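Side-chain contacts in protein angel homolog 2 (Homo sapiens, PDB 6RW0), which acts as a 2',3'-cyclic phosphatase belonging to the CCR4 family of deadenylases and probably binds the 3' untranslated regions of mRNA: residues Met130-Lys135 with Pro155-Arg160; Ser338-Tyr343 with Leu395-Glu400; Glu351-His356 with Thr362-Phe367. All blocks are in the same frame, centred on the assembly; numbering follows the deposited sequence.

Contact 1 of 3, residues Met130-Lys135 with Pro155-Arg160; sequences MRTGRK and PVEFFR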
ATOM      1  N   MET A 130      -1.381  10.468  -9.965  1.00 14.87           N
ATOM      2  CA  MET A 130      -0.581  11.406  -9.192  1.00 14.77           C
ATOM      3  C   MET A 130      -1.414  12.004  -8.066  1.00 14.51           C
ATOM      4  O   MET A 130      -2.620  12.219  -8.211  1.00 14.83           O
ATOM      5  CB  MET A 130      -0.133  12.547 -10.109  1.00 15.87           C
ATOM      6  CG  MET A 130       0.946  13.437  -9.540  1.00 17.40           C
ATOM      7  SD  MET A 130       1.429  14.660 -10.787  1.00 21.03           S
ATOM      8  CE  MET A 130      -0.112  15.493 -11.132  1.00 32.18           C
ATOM      9  N   ARG A 131      -0.759  12.273  -6.932  1.00 13.78           N
ATOM     10  CA  ARG A 131      -1.381  13.060  -5.877  1.00 13.46           C
ATOM     11  C   ARG A 131      -1.818  14.406  -6.438  1.00 14.06           C
ATOM     12  O   ARG A 131      -1.256  14.906  -7.418  1.00 15.90           O
ATOM     13  CB  ARG A 131      -0.419  13.262  -4.700  1.00 14.76           C
ATOM     14  CG  ARG A 131      -0.246  11.995  -3.855  1.00 15.86           C
ATOM     15  CD  ARG A 131       0.215  12.354  -2.452  1.00 21.54           C
ATOM     16  NE  ARG A 131       1.606  12.776  -2.416  1.00 22.03           N
ATOM     17  CZ  ARG A 131       2.186  13.365  -1.377  1.00 21.82           C
ATOM     18  NH1 ARG A 131       3.472  13.683  -1.446  1.00 23.84           N
ATOM     19  NH2 ARG A 131       1.488  13.642  -0.279  1.00 22.58           N
ATOM     20  N   THR A 132      -2.844  14.979  -5.820  1.00 14.72           N
ATOM     21  CA  THR A 132      -3.470  16.204  -6.293  1.00 15.81           C
ATOM     22  C   THR A 132      -2.718  17.424  -5.756  1.00 16.77           C
ATOM     23  O   THR A 132      -1.678  17.308  -5.107  1.00 19.88           O
ATOM     24  CB  THR A 132      -4.961  16.171  -5.951  1.00 16.70           C
ATOM     25  OG1 THR A 132      -5.150  15.965  -4.544  1.00 16.23           O
ATOM     26  CG2 THR A 132      -5.646  15.025  -6.688  1.00 20.02           C
ATOM     27  N   GLY A 133      -3.193  18.618  -6.071  1.00 20.63           N
ATOM     28  CA  GLY A 133      -2.421  19.732  -5.498  1.00 26.31           C
ATOM     29  C   GLY A 133      -0.973  19.839  -5.983  1.00 29.81           C
ATOM     30  O   GLY A 133      -0.638  19.482  -7.111  1.00 32.36           O
ATOM     31  N   ARG A 134      -0.095  20.356  -5.111  1.00 31.65           N
ATOM     32  CA  ARG A 134       1.291  20.665  -5.481  1.00 34.40           C
ATOM     33  C   ARG A 134       2.235  19.486  -5.313  1.00 32.44           C
ATOM     34  O   ARG A 134       3.459  19.657  -5.376  1.00 32.03           O
ATOM     35  CB  ARG A 134       1.809  21.850  -4.664  1.00 42.00           C
ATOM     36  CG  ARG A 134       1.089  23.138  -4.985  1.00 51.46           C
ATOM     37  CD  ARG A 134       1.660  24.313  -4.223  1.00 58.33           C
ATOM     38  NE  ARG A 134       0.939  25.545  -4.526  1.00 64.84           N
ATOM     39  CZ  ARG A 134       1.174  26.310  -5.586  1.00 69.80           C
ATOM     40  NH1 ARG A 134       2.116  25.965  -6.454  1.00 70.71           N
ATOM     41  NH2 ARG A 134       0.465  27.413  -5.781  1.00 71.17           N
ATOM     42  N   LYS A 135       1.703  18.320  -5.114  1.00 29.59           N
ATOM     43  CA  LYS A 135       2.497  17.170  -4.757  1.00 26.01           C
ATOM     44  C   LYS A 135       3.103  16.572  -6.021  1.00 24.38           C
ATOM     45  O   LYS A 135       2.500  16.637  -7.099  1.00 26.57           O
ATOM     46  CB  LYS A 135       1.604  16.154  -4.070  1.00 24.95           C
ATOM     47  CG  LYS A 135       0.921  16.683  -2.810  1.00 28.37           C
ATOM     48  CD  LYS A 135       1.915  17.207  -1.771  1.00 29.73           C
ATOM     49  CE  LYS A 135       1.188  17.679  -0.506  1.00 33.42           C
ATOM     50  NZ  LYS A 135       0.225  18.774  -0.862  1.00 36.19           N
ATOM     51  N   PRO A 155      -9.321   5.543 -10.750  1.00 13.45           N
ATOM     52  CA  PRO A 155      -8.562   6.369  -9.807  1.00 12.79           C
ATOM     53  C   PRO A 155      -9.428   6.806  -8.640  1.00 12.16           C
ATOM     54  O   PRO A 155     -10.648   6.928  -8.748  1.00 14.34           O
ATOM     55  CB  PRO A 155      -8.146   7.575 -10.658  1.00 14.21           C
ATOM     56  CG  PRO A 155      -9.295   7.731 -11.670  1.00 15.83           C
ATOM     57  CD  PRO A 155      -9.665   6.280 -11.989  1.00 14.52           C
ATOM     58  N   VAL A 156      -8.771   7.105  -7.519  1.00 13.58           N
ATOM     59  CA  VAL A 156      -9.432   7.620  -6.327  1.00 14.34           C
ATOM     60  C   VAL A 156      -8.657   8.845  -5.860  1.00 13.27           C
ATOM     61  O   VAL A 156      -7.441   8.761  -5.628  1.00 15.42           O
ATOM     62  CB  VAL A 156      -9.471   6.568  -5.207  1.00 16.70           C
ATOM     63  CG1 VAL A 156     -10.307   7.051  -4.051  1.00 18.57           C
ATOM     64  CG2 VAL A 156     -10.002   5.231  -5.719  1.00 18.05           C
ATOM     65  N   GLU A 157      -9.341   9.976  -5.723  1.00 13.80           N
ATOM     66  CA  GLU A 157      -8.764  11.177  -5.122  1.00 13.31           C
ATOM     67  C   GLU A 157      -9.336  11.337  -3.724  1.00 14.06           C
ATOM     68  O   GLU A 157     -10.563  11.435  -3.561  1.00 16.58           O
ATOM     69  CB  GLU A 157      -9.087  12.421  -5.950  1.00 14.93           C
ATOM     70  CG  GLU A 157      -8.376  12.435  -7.282  1.00 13.96           C
ATOM     71  CD  GLU A 157      -8.662  13.653  -8.138  1.00 16.75           C
ATOM     72  OE1 GLU A 157      -9.559  14.464  -7.800  1.00 19.52           O
ATOM     73  OE2 GLU A 157      -7.970  13.788  -9.171  1.00 16.27           O
ATOM     74  N   PHE A 158      -8.468  11.369  -2.711  1.00 13.31           N
ATOM     75  CA  PHE A 158      -8.969  11.547  -1.355  1.00 12.45           C
ATOM     76  C   PHE A 158      -9.246  13.010  -1.025  1.00 13.79           C
ATOM     77  O   PHE A 158      -9.948  13.283  -0.046  1.00 14.31           O
ATOM     78  CB  PHE A 158      -8.014  10.943  -0.317  1.00 13.93           C
ATOM     79  CG  PHE A 158      -7.735   9.460  -0.509  1.00 12.99           C
ATOM     80  CD1 PHE A 158      -8.745   8.567  -0.848  1.00 13.85           C
ATOM     81  CD2 PHE A 158      -6.462   8.963  -0.324  1.00 14.48           C
ATOM     82  CE1 PHE A 158      -8.472   7.212  -1.011  1.00 15.11           C
ATOM     83  CE2 PHE A 158      -6.195   7.629  -0.479  1.00 14.44           C
ATOM     84  CZ  PHE A 158      -7.201   6.749  -0.838  1.00 14.44           C
ATOM     85  N   PHE A 159      -8.755  13.915  -1.839  1.00 14.08           N
ATOM     86  CA  PHE A 159      -9.005  15.353  -1.617  1.00 13.64           C
ATOM     87  C   PHE A 159     -10.438  15.683  -2.055  1.00 15.59           C
ATOM     88  O   PHE A 159     -10.756  15.446  -3.200  1.00 18.72           O
ATOM     89  CB  PHE A 159      -8.037  16.218  -2.420  1.00 15.10           C
ATOM     90  CG  PHE A 159      -8.306  17.688  -2.276  1.00 17.79           C
ATOM     91  CD1 PHE A 159      -8.111  18.315  -1.074  1.00 18.51           C
ATOM     92  CD2 PHE A 159      -8.821  18.416  -3.323  1.00 23.50           C
ATOM     93  CE1 PHE A 159      -8.395  19.657  -0.924  1.00 20.75           C
ATOM     94  CE2 PHE A 159      -9.093  19.763  -3.172  1.00 26.37           C
ATOM     95  CZ  PHE A 159      -8.895  20.371  -1.967  1.00 21.79           C
ATOM     96  N   ARG A 160     -11.270  16.202  -1.163  1.00 16.09           N
ATOM     97  CA  ARG A 160     -12.622  16.662  -1.525  1.00 17.32           C
ATOM     98  C   ARG A 160     -12.696  18.151  -1.179  1.00 20.31           C
ATOM     99  O   ARG A 160     -12.733  18.462  -0.033  1.00 21.89           O
ATOM    100  CB  ARG A 160     -13.683  15.864  -0.773  1.00 18.72           C
ATOM    101  CG  ARG A 160     -13.921  14.473  -1.332  1.00 19.53           C
ATOM    102  CD  ARG A 160     -14.718  14.498  -2.613  1.00 24.20           C
ATOM    103  NE  ARG A 160     -16.057  15.018  -2.412  1.00 29.53           N
ATOM    104  CZ  ARG A 160     -17.144  14.276  -2.240  1.00 32.69           C
ATOM    105  NH1 ARG A 160     -17.073  12.963  -2.316  1.00 32.26           N
ATOM    106  NH2 ARG A 160     -18.292  14.846  -1.939  1.00 29.09           N
TER
HETATM  107  O   HOH W   1      -6.549  13.575  -3.784  1.00 14.58           O
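T132 and F159 bring the two backbones nearest each other, at 7.3 Å from CA to CA, where the turn following strand 124-130 passes the end of strand 148-157. T132 opens a type II' beta turn that closes at K135, with G133 at its second position (phi 63°), and its own side chain points at the other segment. No direct hydrogen bond spans the gap; T132 meets E157 with its methyl and F159 with its hydroxyl. T132 CG2 rests against the carboxylate of E157, 3.6 Å from E157 CD, and the E157 side chain, extended beyond CG, crosses T132 obliquely. E157 OE2 also forms a salt bridge with K129 NZ. On the other branch T132 OG1 sits 3.6 Å from F159 CB, and with chi1 of 56° it lies between the backbone N and the carbonyl carbon. A water donates to T132 OG1 at 2.9 Å and accepts from F159 N at 3.0 Å, a one-water bridge from side chain to backbone. T132 OG1 also bonds D169 OD1, so the hydroxyl has two polar partners. D169 holds the turn a second time, through a salt bridge to K135 NZ. Within the turn region, K135 CG lies 3.8 Å above the centre of one face of the R131 guanidinium, which is paired with D137. F158 turns inward instead, onto M212 and Q209 of helix 203-220. The arrangement is a solvent-side join between a beta-hairpin turn of one sheet and the end of a strand of the other, in the two-sheet sandwich of the DNase I-like endonuclease/exonuclease/phosphatase fold.

Contact 2 of 3, residues Ser338-Tyr343 with Leu395-Glu400; sequences SVYSHY and LSLLTE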
ATOM      1  N   SER A 338      -3.349 -10.803   5.329  1.00 17.53           N
ATOM      2  CA  SER A 338      -2.091 -10.132   5.050  1.00 16.18           C
ATOM      3  C   SER A 338      -1.077 -11.169   4.592  1.00 15.80           C
ATOM      4  O   SER A 338      -0.962 -12.243   5.189  1.00 17.83           O
ATOM      5  CB  SER A 338      -1.568  -9.430   6.302  1.00 17.52           C
ATOM      6  OG  SER A 338      -0.245  -8.949   6.115  1.00 16.88           O
ATOM      7  N   VAL A 339      -0.322 -10.842   3.545  1.00 16.54           N
ATOM      8  CA  VAL A 339       0.726 -11.750   3.083  1.00 17.40           C
ATOM      9  C   VAL A 339       1.720 -12.038   4.201  1.00 16.70           C
ATOM     10  O   VAL A 339       2.108 -13.190   4.429  1.00 18.11           O
ATOM     11  CB  VAL A 339       1.428 -11.194   1.831  1.00 16.52           C
ATOM     12  CG1 VAL A 339       2.753 -11.936   1.571  1.00 17.17           C
ATOM     13  CG2 VAL A 339       0.500 -11.303   0.636  1.00 17.69           C
ATOM     14  N   TYR A 340       2.166 -10.995   4.892  1.00 16.14           N
ATOM     15  CA  TYR A 340       3.166 -11.111   5.938  1.00 15.46           C
ATOM     16  C   TYR A 340       2.531 -11.197   7.316  1.00 16.51           C
ATOM     17  O   TYR A 340       1.442 -10.670   7.559  1.00 17.60           O
ATOM     18  CB  TYR A 340       4.110  -9.923   5.852  1.00 16.18           C
ATOM     19  CG  TYR A 340       4.935  -9.935   4.587  1.00 14.90           C
ATOM     20  CD1 TYR A 340       6.101 -10.664   4.518  1.00 15.54           C
ATOM     21  CD2 TYR A 340       4.535  -9.245   3.457  1.00 16.10           C
ATOM     22  CE1 TYR A 340       6.873 -10.681   3.368  1.00 16.04           C
ATOM     23  CE2 TYR A 340       5.289  -9.272   2.297  1.00 15.66           C
ATOM     24  CZ  TYR A 340       6.458  -9.987   2.257  1.00 15.25           C
ATOM     25  OH  TYR A 340       7.204  -9.980   1.098  1.00 17.18           O
ATOM     26  N   SER A 341       3.216 -11.913   8.213  1.00 18.16           N
ATOM     27  CA  SER A 341       2.741 -12.127   9.573  1.00 18.19           C
ATOM     28  C   SER A 341       3.332 -11.152  10.587  1.00 17.62           C
ATOM     29  O   SER A 341       2.877 -11.131  11.737  1.00 20.10           O
ATOM     30  CB  SER A 341       3.029 -13.569  10.007  1.00 25.13           C
ATOM     31  OG  SER A 341       4.420 -13.763  10.135  1.00 34.72           O
ATOM     32  N   HIS A 342       4.311 -10.337  10.195  1.00 16.96           N
ATOM     33  CA  HIS A 342       4.777  -9.151  10.903  1.00 17.22           C
ATOM     34  C   HIS A 342       5.770  -9.436  12.027  1.00 16.88           C
ATOM     35  O   HIS A 342       6.365  -8.491  12.542  1.00 17.13           O
ATOM     36  CB  HIS A 342       3.629  -8.265  11.433  1.00 16.80           C
ATOM     37  CG  HIS A 342       2.544  -8.058  10.427  1.00 15.81           C
ATOM     38  ND1 HIS A 342       2.792  -7.559   9.169  1.00 16.06           N
ATOM     39  CD2 HIS A 342       1.217  -8.316  10.476  1.00 17.80           C
ATOM     40  CE1 HIS A 342       1.660  -7.507   8.490  1.00 17.46           C
ATOM     41  NE2 HIS A 342       0.692  -7.978   9.255  1.00 18.00           N
ATOM     42  N   TYR A 343       5.991 -10.691  12.409  1.00 19.73           N
ATOM     43  CA  TYR A 343       6.930 -11.042  13.469  1.00 21.86           C
ATOM     44  C   TYR A 343       7.640 -12.316  13.044  1.00 23.23           C
ATOM     45  O   TYR A 343       7.023 -13.198  12.445  1.00 25.72           O
ATOM     46  CB  TYR A 343       6.199 -11.249  14.810  1.00 24.38           C
ATOM     47  CG  TYR A 343       5.367 -10.045  15.203  1.00 26.84           C
ATOM     48  CD1 TYR A 343       5.939  -8.971  15.869  1.00 29.51           C
ATOM     49  CD2 TYR A 343       4.017  -9.961  14.865  1.00 28.02           C
ATOM     50  CE1 TYR A 343       5.192  -7.855  16.203  1.00 32.66           C
ATOM     51  CE2 TYR A 343       3.260  -8.838  15.197  1.00 30.74           C
ATOM     52  CZ  TYR A 343       3.856  -7.793  15.865  1.00 33.58           C
ATOM     53  OH  TYR A 343       3.126  -6.675  16.205  1.00 38.20           O
ATOM     54  N   LEU A 395       8.313 -13.191  -0.158  1.00 18.40           N
ATOM     55  CA  LEU A 395       9.734 -12.866  -0.038  1.00 17.86           C
ATOM     56  C   LEU A 395       9.974 -12.309   1.359  1.00 16.27           C
ATOM     57  O   LEU A 395       9.505 -11.216   1.687  1.00 17.30           O
ATOM     58  CB  LEU A 395      10.149 -11.841  -1.087  1.00 19.24           C
ATOM     59  CG  LEU A 395      11.649 -11.519  -1.112  1.00 20.30           C
ATOM     60  CD1 LEU A 395      12.390 -12.741  -1.608  1.00 23.88           C
ATOM     61  CD2 LEU A 395      11.946 -10.310  -1.963  1.00 22.14           C
ATOM     62  N   SER A 396      10.736 -13.032   2.170  1.00 17.64           N
ATOM     63  CA  SER A 396      10.817 -12.691   3.585  1.00 17.57           C
ATOM     64  C   SER A 396      11.395 -11.293   3.798  1.00 17.86           C
ATOM     65  O   SER A 396      12.233 -10.808   3.030  1.00 18.62           O
ATOM     66  CB  SER A 396      11.632 -13.741   4.334  1.00 20.24           C
ATOM     67  OG  SER A 396      12.973 -13.776   3.892  1.00 21.20           O
ATOM     68  N   LEU A 397      10.955 -10.636   4.872  1.00 17.60           N
ATOM     69  CA  LEU A 397      11.330  -9.256   5.243  1.00 16.58           C
ATOM     70  C   LEU A 397      12.535  -9.324   6.197  1.00 19.06           C
ATOM     71  O   LEU A 397      13.120 -10.373   6.335  1.00 18.95           O
ATOM     72  CB  LEU A 397      10.063  -8.598   5.821  1.00 16.72           C
ATOM     73  CG  LEU A 397       9.108  -8.037   4.776  1.00 16.50           C
ATOM     74  CD1 LEU A 397       7.808  -7.632   5.441  1.00 17.43           C
ATOM     75  CD2 LEU A 397       9.718  -6.859   4.051  1.00 19.64           C
ATOM     76  N   LEU A 398      12.940  -8.200   6.746  1.00 18.74           N
ATOM     77  CA  LEU A 398      14.110  -8.085   7.623  1.00 16.50           C
ATOM     78  C   LEU A 398      13.721  -7.367   8.905  1.00 16.51           C
ATOM     79  O   LEU A 398      12.646  -6.848   8.999  1.00 17.89           O
ATOM     80  CB  LEU A 398      15.184  -7.298   6.875  1.00 18.18           C
ATOM     81  CG  LEU A 398      15.647  -7.895   5.557  1.00 18.71           C
ATOM     82  CD1 LEU A 398      16.582  -6.938   4.865  1.00 20.12           C
ATOM     83  CD2 LEU A 398      16.321  -9.234   5.773  1.00 19.33           C
ATOM     84  N   THR A 399      14.595  -7.433   9.884  1.00 17.85           N
ATOM     85  CA  THR A 399      14.424  -6.722  11.158  1.00 18.38           C
ATOM     86  C   THR A 399      15.090  -5.349  11.082  1.00 17.67           C
ATOM     87  O   THR A 399      15.857  -5.093  10.183  1.00 16.97           O
ATOM     88  CB  THR A 399      15.001  -7.516  12.332  1.00 18.68           C
ATOM     89  OG1 THR A 399      16.410  -7.496  12.169  1.00 21.49           O
ATOM     90  CG2 THR A 399      14.491  -8.934  12.406  1.00 22.07           C
ATOM     91  N   GLU A 400      14.791  -4.505  12.062  1.00 17.93           N
ATOM     92  CA  GLU A 400      15.392  -3.171  12.212  1.00 18.64           C
ATOM     93  C   GLU A 400      16.904  -3.360  12.379  1.00 18.69           C
ATOM     94  O   GLU A 400      17.643  -2.642  11.775  1.00 19.54           O
ATOM     95  CB  GLU A 400      14.780  -2.481  13.432  1.00 19.40           C
ATOM     96  CG  GLU A 400      15.430  -1.160  13.773  1.00 20.18           C
ATOM     97  CD  GLU A 400      14.775  -0.440  14.937  1.00 24.82           C
ATOM     98  OE1 GLU A 400      13.846  -0.993  15.489  1.00 27.29           O
ATOM     99  OE2 GLU A 400      15.227   0.641  15.263  1.00 29.63           O
TER
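Y340 meets L397 with one ring face and L395 O with its hydroxyl edge, joining the loop after strand 336-338 to the loop after strand 390-395; these strands belong to the two different sheets of the DNase I-like sandwich, and the contact is buried between them. At the start of the first loop, S338 OG donates to Y340 O over 2.8 Å, on a lone pair in the carbonyl plane, tying the side chain of S338 to the backbone two residues on. V339 follows with its methyl CG1 under the Y340 ring, 3.7 Å from the ring plane and displaced toward its rim; the valine also packs on A423 and F425 of strand 421-428. Y340 then carries the contact. Its CG lies beside the backbone N and anti to the carbonyl carbon (chi1 -66°), which sends the ring across to the second loop. L397 covers the face opposite V339: the two side chains cross at about a right angle, and L397 CD1 stands 3.7 Å from the ring centroid, a CH-pi contact 17° off the normal. The branch carbon L397 CG comes over the rim, 3.7 Å from Y340 CE1. The tyrosine is therefore sandwiched between aliphatic groups on both faces, while its edge is turned to polar backbone. H342, after it, faces away from L395-E400 and pairs through NE2 with the hydroxyl of Y246. In the second loop S396 likewise points away, its OG bonded to N19 N, so R18 and N19 near the N-terminus pack against this loop. The buried tyrosine hydroxyl has two backbone partners, accepting from L422 N on strand 421-428 and donating to L395 O, which R18 NH2 also reaches. Y340 OH approaches L395 O at 2.7 Å, tilted 26° out of the carbonyl plane.

Contact 3 of 3, residues Glu351-His356 with Thr362-Phe367; sequences EVTTCH and TVDYIF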
ATOM      1  N   GLU A 351       9.079  -7.672  11.970  1.00 18.24           N
ATOM      2  CA  GLU A 351       9.437  -7.308  10.614  1.00 17.62           C
ATOM      3  C   GLU A 351       9.300  -5.804  10.433  1.00 16.20           C
ATOM      4  O   GLU A 351       8.398  -5.171  10.995  1.00 17.32           O
ATOM      5  CB  GLU A 351       8.450  -7.953   9.642  1.00 18.33           C
ATOM      6  CG  GLU A 351       8.547  -9.457   9.536  1.00 20.17           C
ATOM      7  CD  GLU A 351       7.449 -10.108   8.701  1.00 21.09           C
ATOM      8  OE1 GLU A 351       6.440  -9.450   8.358  1.00 19.32           O
ATOM      9  OE2 GLU A 351       7.591 -11.315   8.412  1.00 22.39           O
ATOM     10  N   VAL A 352      10.177  -5.226   9.610  1.00 16.82           N
ATOM     11  CA  VAL A 352      10.051  -3.829   9.213  1.00 15.93           C
ATOM     12  C   VAL A 352      10.023  -3.758   7.693  1.00 15.52           C
ATOM     13  O   VAL A 352      10.527  -4.649   7.001  1.00 16.62           O
ATOM     14  CB  VAL A 352      11.150  -2.903   9.789  1.00 17.90           C
ATOM     15  CG1 VAL A 352      11.164  -2.988  11.305  1.00 19.10           C
ATOM     16  CG2 VAL A 352      12.508  -3.227   9.186  1.00 20.99           C
ATOM     17  N   THR A 353       9.380  -2.709   7.177  1.00 14.53           N
ATOM     18  CA  THR A 353       9.341  -2.425   5.743  1.00 14.93           C
ATOM     19  C   THR A 353       9.952  -1.073   5.394  1.00 16.81           C
ATOM     20  O   THR A 353      10.051  -0.747   4.206  1.00 17.18           O
ATOM     21  CB  THR A 353       7.907  -2.510   5.180  1.00 15.50           C
ATOM     22  OG1 THR A 353       7.083  -1.450   5.691  1.00 15.26           O
ATOM     23  CG2 THR A 353       7.279  -3.848   5.505  1.00 15.24           C
ATOM     24  N   THR A 354      10.357  -0.276   6.385  1.00 18.46           N
ATOM     25  CA  THR A 354      10.978   1.031   6.172  1.00 18.30           C
ATOM     26  C   THR A 354      11.980   1.255   7.292  1.00 19.20           C
ATOM     27  O   THR A 354      11.788   0.759   8.402  1.00 22.17           O
ATOM     28  CB  THR A 354       9.898   2.124   6.108  1.00 21.41           C
ATOM     29  OG1 THR A 354      10.481   3.367   5.699  1.00 25.94           O
ATOM     30  CG2 THR A 354       9.223   2.339   7.451  1.00 23.36           C
ATOM     31  N   CYS A 355      13.073   1.972   6.997  1.00 19.64           N
ATOM     32  CA  CYS A 355      14.125   2.158   8.010  1.00 21.48           C
ATOM     33  C   CYS A 355      14.994   3.373   7.679  1.00 24.98           C
ATOM     34  O   CYS A 355      16.021   3.245   7.007  1.00 29.85           O
ATOM     35  CB  CYS A 355      15.007   0.933   8.169  1.00 25.21           C
ATOM     36  SG  CYS A 355      16.287   1.072   9.485  1.00 29.36           S
ATOM     37  N   HIS A 356      14.627   4.526   8.231  1.00 19.59           N
ATOM     38  CA  HIS A 356      15.453   5.718   8.079  1.00 18.39           C
ATOM     39  C   HIS A 356      15.818   6.294   9.442  1.00 18.77           C
ATOM     40  O   HIS A 356      15.648   5.618  10.461  1.00 20.59           O
ATOM     41  CB  HIS A 356      14.812   6.740   7.132  1.00 18.65           C
ATOM     42  CG  HIS A 356      13.459   7.222   7.547  1.00 18.66           C
ATOM     43  ND1 HIS A 356      13.190   7.713   8.804  1.00 20.95           N
ATOM     44  CD2 HIS A 356      12.306   7.338   6.842  1.00 20.68           C
ATOM     45  CE1 HIS A 356      11.924   8.095   8.866  1.00 21.93           C
ATOM     46  NE2 HIS A 356      11.368   7.876   7.687  1.00 22.64           N
ATOM     47  N   THR A 362       6.876  -1.612  10.181  1.00 15.28           N
ATOM     48  CA  THR A 362       6.093  -2.068   9.036  1.00 16.12           C
ATOM     49  C   THR A 362       4.970  -1.057   8.813  1.00 15.47           C
ATOM     50  O   THR A 362       4.173  -0.816   9.726  1.00 15.37           O
ATOM     51  CB  THR A 362       5.484  -3.450   9.272  1.00 15.63           C
ATOM     52  OG1 THR A 362       6.463  -4.482   9.080  1.00 15.93           O
ATOM     53  CG2 THR A 362       4.327  -3.715   8.291  1.00 15.95           C
ATOM     54  N   VAL A 363       4.919  -0.468   7.610  1.00 14.85           N
ATOM     55  CA  VAL A 363       3.793   0.352   7.172  1.00 14.46           C
ATOM     56  C   VAL A 363       3.277  -0.080   5.805  1.00 14.58           C
ATOM     57  O   VAL A 363       2.274   0.456   5.329  1.00 15.03           O
ATOM     58  CB  VAL A 363       4.132   1.860   7.145  1.00 15.80           C
ATOM     59  CG1 VAL A 363       4.330   2.359   8.553  1.00 17.86           C
ATOM     60  CG2 VAL A 363       5.340   2.135   6.247  1.00 18.66           C
ATOM     61  N   ASP A 364       3.972  -1.005   5.151  1.00 14.32           N
ATOM     62  CA  ASP A 364       3.603  -1.487   3.824  1.00 14.79           C
ATOM     63  C   ASP A 364       2.995  -2.876   3.933  1.00 13.19           C
ATOM     64  O   ASP A 364       3.436  -3.686   4.751  1.00 14.53           O
ATOM     65  CB  ASP A 364       4.835  -1.575   2.925  1.00 15.12           C
ATOM     66  CG  ASP A 364       5.551  -0.253   2.792  1.00 17.51           C
ATOM     67  OD1 ASP A 364       5.068   0.603   2.022  1.00 19.53           O
ATOM     68  OD2 ASP A 364       6.584  -0.043   3.477  1.00 17.13           O
ATOM     69  N   TYR A 365       1.987  -3.148   3.096  1.00 13.88           N
ATOM     70  CA  TYR A 365       1.249  -4.402   3.153  1.00 12.47           C
ATOM     71  C   TYR A 365       0.852  -4.874   1.764  1.00 14.07           C
ATOM     72  O   TYR A 365       0.655  -4.079   0.842  1.00 14.50           O
ATOM     73  CB  TYR A 365      -0.055  -4.230   3.962  1.00 14.15           C
ATOM     74  CG  TYR A 365       0.191  -3.738   5.363  1.00 13.88           C
ATOM     75  CD1 TYR A 365       0.427  -4.633   6.384  1.00 14.01           C
ATOM     76  CD2 TYR A 365       0.236  -2.380   5.660  1.00 13.44           C
ATOM     77  CE1 TYR A 365       0.683  -4.209   7.671  1.00 14.09           C
ATOM     78  CE2 TYR A 365       0.497  -1.946   6.950  1.00 14.82           C
ATOM     79  CZ  TYR A 365       0.730  -2.864   7.944  1.00 15.03           C
ATOM     80  OH  TYR A 365       0.997  -2.431   9.211  1.00 16.70           O
ATOM     81  N   ILE A 366       0.675  -6.191   1.645  1.00 14.16           N
ATOM     82  CA  ILE A 366      -0.119  -6.793   0.579  1.00 15.05           C
ATOM     83  C   ILE A 366      -1.247  -7.547   1.271  1.00 14.46           C
ATOM     84  O   ILE A 366      -0.999  -8.533   1.980  1.00 15.89           O
ATOM     85  CB  ILE A 366       0.693  -7.729  -0.325  1.00 15.01           C
ATOM     86  CG1 ILE A 366       1.842  -6.995  -1.023  1.00 16.04           C
ATOM     87  CG2 ILE A 366      -0.241  -8.321  -1.385  1.00 16.17           C
ATOM     88  CD1 ILE A 366       2.822  -7.893  -1.782  1.00 17.15           C
ATOM     89  N   PHE A 367      -2.478  -7.081   1.091  1.00 14.84           N
ATOM     90  CA  PHE A 367      -3.669  -7.759   1.575  1.00 14.87           C
ATOM     91  C   PHE A 367      -4.328  -8.469   0.400  1.00 15.25           C
ATOM     92  O   PHE A 367      -4.223  -8.025  -0.747  1.00 16.18           O
ATOM     93  CB  PHE A 367      -4.647  -6.752   2.163  1.00 15.82           C
ATOM     94  CG  PHE A 367      -4.147  -6.040   3.389  1.00 15.14           C
ATOM     95  CD1 PHE A 367      -4.104  -6.686   4.607  1.00 16.54           C
ATOM     96  CD2 PHE A 367      -3.780  -4.697   3.332  1.00 15.17           C
ATOM     97  CE1 PHE A 367      -3.684  -6.015   5.748  1.00 16.58           C
ATOM     98  CE2 PHE A 367      -3.372  -4.019   4.471  1.00 15.77           C
ATOM     99  CZ  PHE A 367      -3.305  -4.685   5.670  1.00 16.04           C
TER
HETATM  100  O   HOH W   2       5.318  -6.950   7.962  1.00 17.02           O
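T353 turns its hydroxyl into the elbow formed by V363 and D364, and side-chain bonds join the two segments there. With chi1 at 68° the T353 OG1 branch lies between the backbone N and the carbonyl carbon, where it accepts from V363 N (3.1 Å) and donates to D364 OD2 (2.7 Å). The carboxylate is met on its anti side, 19° out of plane, and the same OD2 is bonded by H418 ND1. T353 CG2, the other branch, leans obliquely against T362, 3.7 Å from T362 OG1. The segments belong to the beta hairpin of strands 354-356 and 359-369, with a classic beta bulge at T353 and T354, both facing I361. A valine in place of T353 would probably leave V363 N without its acceptor and D364 OD2 held by H418 alone among the bonds described. T362 OG1 reaches back to the first segment: it donates to E351 O (2.8 Å) from above the carbonyl plane, 66° out of it, and a water donating to both T362 OG1 and E351 OE1 bridges the pair. T354 sets its methyl CG2 4.1 Å from V363 CG2; its OG1 bonds D417 O, and its side chain lies about 6 Å from the bound magnesium ion.

Overall arrangement
Contact 1 is a surface contact at one end of the molecule, its centre about 30 Å from that of contact 2 and 23 Å from that of contact 3. Contacts 2 and 3 are buried, with centres about 8 Å apart, and they touch through probable backbone bonds V339 N to I366 O and H342 O to E351 N; contact 3 lies in the chain between the two segments of contact 2. Contacts 1 and 3 reach the same sheet without meeting. Chemistry follows place: contact 1 has no direct polar bond across it, only a water-mediated link, and its charged groups pair with residues around it; contact 2 buries an aromatic ring between aliphatic groups; in contact 3 threonine hydroxyls bond directly between hairpin segments.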